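Local coordinates for PhnB-like domain-containing protein (Pseudomonas aeruginosa, PDB 1U69), which is of unknown function but contains a PhnB-like domain of the glyoxalase superfamily and is a potential drug-resistance protein, at residues R92-I97 with M147-I152; C110-K113 with S117-I120. All blocks are in the same frame, centred on the assembly; numbering follows the deposited sequence.

Contact 1. Residues R92-I97 with M147-I152; sequences RLWNAI and MGRIDI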
# COMPACT_ATOMS: atom_id res chain seq x y z
N ARG A 92 15.68 -10.85 13.07
CA ARG A 92 16.57 -9.72 12.81
C ARG A 92 15.92 -8.42 13.25
O ARG A 92 16.57 -7.59 13.88
CB ARG A 92 16.96 -9.65 11.32
CG ARG A 92 17.98 -8.57 11.05
CD ARG A 92 18.31 -8.40 9.57
NE ARG A 92 17.30 -7.66 8.78
CZ ARG A 92 17.07 -6.34 8.88
NH1 ARG A 92 17.76 -5.59 9.75
NH2 ARG A 92 16.16 -5.78 8.09
N LEU A 93 14.64 -8.25 12.93
CA LEU A 93 13.95 -7.00 13.19
C LEU A 93 13.63 -6.86 14.68
O LEU A 93 13.82 -5.80 15.27
CB LEU A 93 12.68 -6.90 12.32
CG LEU A 93 12.94 -6.73 10.82
CD1 LEU A 93 11.60 -6.51 10.09
CD2 LEU A 93 13.89 -5.60 10.54
N TRP A 94 13.15 -7.94 15.27
CA TRP A 94 12.88 -7.97 16.71
C TRP A 94 14.15 -7.61 17.51
O TRP A 94 14.14 -6.74 18.37
CB TRP A 94 12.39 -9.37 17.09
CG TRP A 94 12.27 -9.61 18.57
CD1 TRP A 94 13.25 -10.03 19.42
CD2 TRP A 94 11.10 -9.45 19.38
NE1 TRP A 94 12.77 -10.15 20.70
CE2 TRP A 94 11.44 -9.79 20.70
CE3 TRP A 94 9.78 -9.06 19.11
CZ2 TRP A 94 10.53 -9.76 21.75
CZ3 TRP A 94 8.89 -9.01 20.15
CH2 TRP A 94 9.25 -9.37 21.45
N ASN A 95 15.24 -8.27 17.18
CA ASN A 95 16.49 -8.04 17.88
C ASN A 95 17.01 -6.62 17.68
O ASN A 95 17.54 -6.02 18.61
CB ASN A 95 17.53 -9.05 17.44
CG ASN A 95 17.28 -10.43 18.01
OD1 ASN A 95 16.63 -10.60 19.05
ND2 ASN A 95 17.77 -11.45 17.30
N ALA A 96 16.85 -6.08 16.48
CA ALA A 96 17.30 -4.72 16.19
C ALA A 96 16.63 -3.69 17.08
O ALA A 96 17.31 -2.85 17.67
CB ALA A 96 17.07 -4.39 14.73
N ILE A 97 15.31 -3.80 17.21
CA ILE A 97 14.52 -2.85 18.00
C ILE A 97 14.85 -3.02 19.48
O ILE A 97 15.08 -2.04 20.20
CB ILE A 97 13.00 -3.03 17.72
CG1 ILE A 97 12.67 -2.71 16.25
CG2 ILE A 97 12.17 -2.17 18.65
CD1 ILE A 97 11.44 -3.43 15.72
N MSE A 147 4.34 -16.42 23.86
CA MSE A 147 5.55 -15.94 23.19
C MSE A 147 5.84 -14.47 23.42
O MSE A 147 4.92 -13.69 23.63
CB MSE A 147 5.39 -16.14 21.68
CG MSE A 147 5.20 -17.59 21.28
SE MSE A 147 4.76 -17.74 19.40
CE MSE A 147 4.54 -19.69 19.33
N GLY A 148 7.11 -14.09 23.37
CA GLY A 148 7.50 -12.71 23.12
C GLY A 148 7.76 -12.56 21.63
O GLY A 148 6.85 -12.28 20.85
N ARG A 149 9.01 -12.77 21.23
CA ARG A 149 9.35 -12.94 19.82
C ARG A 149 8.58 -14.14 19.28
O ARG A 149 8.51 -15.19 19.93
CB ARG A 149 10.86 -13.16 19.69
CG ARG A 149 11.42 -13.19 18.29
CD ARG A 149 12.91 -13.45 18.23
NE ARG A 149 13.31 -14.47 19.19
CZ ARG A 149 13.23 -15.79 18.98
NH1 ARG A 149 12.80 -16.29 17.82
NH2 ARG A 149 13.60 -16.63 19.95
N ILE A 150 8.00 -14.01 18.09
CA ILE A 150 7.16 -15.07 17.53
C ILE A 150 8.01 -16.16 16.91
O ILE A 150 8.85 -15.87 16.06
CB ILE A 150 6.20 -14.52 16.46
CG1 ILE A 150 5.24 -13.47 17.05
CG2 ILE A 150 5.40 -15.67 15.81
CD1 ILE A 150 4.40 -13.95 18.22
N ASP A 151 7.76 -17.41 17.34
CA ASP A 151 8.35 -18.58 16.70
C ASP A 151 7.34 -19.19 15.74
O ASP A 151 6.32 -19.74 16.15
CB ASP A 151 8.79 -19.62 17.72
CG ASP A 151 9.47 -20.81 17.06
OD1 ASP A 151 10.66 -20.69 16.71
OD2 ASP A 151 8.85 -21.86 16.79
N ILE A 152 7.62 -19.04 14.45
CA ILE A 152 6.68 -19.39 13.39
C ILE A 152 6.32 -20.88 13.36
O ILE A 152 5.17 -21.24 13.16
CB ILE A 152 7.23 -18.94 12.02
CG1 ILE A 152 7.28 -17.40 11.95
CG2 ILE A 152 6.37 -19.49 10.88
CD1 ILE A 152 8.08 -16.82 10.80
O HOH W 1 15.57 -12.93 20.32

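Contact 2. Residues C110-K113 with S117-I120; sequences CRDK and SWQI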
# COMPACT_ATOMS: atom_id res chain seq x y z
N CYS A 110 7.13 -5.24 20.78
CA CYS A 110 8.33 -4.74 21.42
C CYS A 110 8.32 -3.21 21.34
O CYS A 110 7.36 -2.60 20.83
CB CYS A 110 9.56 -5.36 20.75
SG CYS A 110 9.71 -4.98 18.99
N ARG A 111 9.35 -2.59 21.90
CA ARG A 111 9.42 -1.15 22.01
C ARG A 111 10.81 -0.68 21.66
O ARG A 111 11.80 -1.30 22.05
CB ARG A 111 9.07 -0.72 23.44
CG ARG A 111 7.69 -1.10 23.84
CD ARG A 111 6.98 -0.08 24.70
NE ARG A 111 7.65 0.05 25.98
CZ ARG A 111 7.19 -0.41 27.14
NH1 ARG A 111 6.01 -1.03 27.22
NH2 ARG A 111 7.93 -0.24 28.23
N ASP A 112 10.91 0.43 20.92
CA ASP A 112 12.22 0.96 20.57
C ASP A 112 12.76 1.91 21.64
O ASP A 112 12.12 2.17 22.67
CB ASP A 112 12.25 1.57 19.15
CG ASP A 112 11.45 2.86 19.00
OD1 ASP A 112 11.23 3.58 20.00
OD2 ASP A 112 11.08 3.25 17.84
N LYS A 113 13.96 2.41 21.38
CA LYS A 113 14.70 3.27 22.29
C LYS A 113 13.92 4.51 22.70
O LYS A 113 14.13 5.03 23.80
CB LYS A 113 16.00 3.70 21.60
CG LYS A 113 16.88 4.65 22.38
CD LYS A 113 18.25 4.76 21.75
CE LYS A 113 19.17 5.64 22.58
NZ LYS A 113 20.39 6.01 21.84
N SER A 117 6.05 1.66 20.02
CA SER A 117 5.72 0.24 19.94
C SER A 117 5.79 -0.29 18.51
O SER A 117 5.25 0.31 17.58
CB SER A 117 4.32 -0.02 20.49
OG SER A 117 4.28 0.05 21.92
N TRP A 118 6.46 -1.42 18.34
CA TRP A 118 6.51 -2.16 17.09
C TRP A 118 5.97 -3.55 17.34
O TRP A 118 6.16 -4.09 18.42
CB TRP A 118 7.96 -2.27 16.60
CG TRP A 118 8.57 -0.96 16.25
CD1 TRP A 118 9.09 -0.05 17.12
CD2 TRP A 118 8.69 -0.39 14.95
NE1 TRP A 118 9.55 1.05 16.43
CE2 TRP A 118 9.31 0.86 15.10
CE3 TRP A 118 8.35 -0.82 13.66
CZ2 TRP A 118 9.60 1.70 14.02
CZ3 TRP A 118 8.63 0.02 12.59
CH2 TRP A 118 9.24 1.26 12.78
N GLN A 119 5.29 -4.12 16.34
CA GLN A 119 4.92 -5.53 16.33
C GLN A 119 5.65 -6.18 15.16
O GLN A 119 5.55 -5.71 14.03
CB GLN A 119 3.42 -5.71 16.13
CG GLN A 119 2.54 -5.15 17.23
CD GLN A 119 1.09 -5.28 16.86
OE1 GLN A 119 0.62 -6.40 16.63
NE2 GLN A 119 0.37 -4.16 16.77
N ILE A 120 6.42 -7.22 15.43
CA ILE A 120 7.09 -7.99 14.41
C ILE A 120 6.28 -9.27 14.27
O ILE A 120 6.38 -10.17 15.10
CB ILE A 120 8.57 -8.27 14.76
CG1 ILE A 120 9.30 -6.96 15.17
CG2 ILE A 120 9.25 -8.98 13.61
CD1 ILE A 120 9.23 -5.85 14.19
O HOH W 2 5.07 -2.42 22.44

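Contact 1. Residues R92-I97 with M147-I152
Helix 87-99 of the PhnB-like domain, which belongs to the glyoxalase superfamily, meets here the loop between helices 134-144 and 152-159, and Trp94 on the helix packs against Gly148 and Arg149 on the loop. The contact buries 172 Å² in all. Trp94 leaves the helix with CG anti to its own N (chi1 171°), which carries the indole across to the loop. The aliphatic part of Arg149 runs over one face of it: Arg149 CB sits above the five-membered ring of Trp94 in a CH-pi contact, 3.6 Å from its centroid and 11° off the normal, and CG and CD continue toward CD1 and CG of the indole. At the six-membered ring the backbone takes over, with Arg149 N 3.4 Å from Trp94 CZ2 and Gly148 C 3.5 Å from Trp94 CH2. The indole NH points elsewhere, to the carboxylate of Glu104, a bond that would help to hold the ring's rotation.

Beyond CD the arginine bends at chi3, and its guanidinium plane stands 80° from the ring, so this is not a stacked cation-pi pair; the group presents its edge to Trp94 CD1. Its NH1 makes a salt bridge with Asp91, one helical turn back from Asn95, which ties the loop to the same helix by charge. Gln87 grips the loop further on, through hydrogen bonds to Ile150 O and Ile152 N, next to the start of helix 152-159, where Asp151 is the N-cap and bonds Thr154. No direct hydrogen bond crosses between 92-97 and 147-152. Instead a water bridges them, donating to Asn95 OD1 at 2.9 Å and accepting a weak bond from Arg149 NE at 3.0 Å.

Contact 2. Residues C110-K113 with S117-I120
Trp118 lays the edge of its indole against the carboxylate of Asp112, and NE1 donates to OD2 over 3.0 Å in a nearly straight bond (170° at the hydrogen). The acceptor lies almost in the plane of the ring, yet the carboxylate is turned 55° from that plane, and NE1 reaches OD2 from above the carboxylate plane. The same oxygen also bonds the hydroxyl of Tyr24, while OD1 takes the backbone N of Trp114 and of Ile116, so this buried acid is gripped on both oxygens and closes the turn between the strands. With chi1 at 70°, Asp112 holds CG between its N and its carbonyl carbon, which swings the carboxylate toward the indole.

These residues belong to a beta hairpin, strand 109-111 running antiparallel to 117-122, in the sheet of a beta-alpha-beta-beta-beta unit, as in the glyoxalase superfamily. Cys110 and Trp118 form a hydrogen-bonded pair: Cys110 N gives to Trp118 O at 2.8 Å, and Trp118 N returns a bond to Cys110 O at 2.9 Å. Arg111 and Ser117 follow as a non-hydrogen-bonded pair, with their CA atoms 4.5 Å apart. Cys110 O is used further, by a CA-H...O contact from Ser117 and by a water that donates to it and also bonds Ser117 OG.

On the Cys110 and Trp118 face of the sheet, Cys110 SG packs 4.0 Å from Trp118 CB. More loosely, Cys110 SG lies 4.3 Å from Ile120 CG1. The indole is stacked with Phe28 and meets Tyr24 edge-to-face, which sets it in an aromatic cluster. On the other face Arg111 passes Ser117 with its CD 3.9 Å from Ser117 OG, and NH1 goes on to a salt bridge with Glu76.

In the fold
Contacts 1 and 2 lie about 10 Å apart, centre to centre, and are joined by helix 87-99. Ile97 of segment 92-97 packs between the helix and the sheet: its CG2 is 3.5 Å from Arg111 O and 3.7 Å from Cys110 SG, and its CD1 is 3.6 Å from Ile120 CD1. Trp94 belongs to both: it carries the contact with Gly148 and Arg149 and also touches Cys110, while Ile97 faces the hairpin. Backbone hydrogen bonds between Met147 and Cys107 and between Gly148 and Gly108 tie the 147-152 loop to the chain leading into strand 109-111.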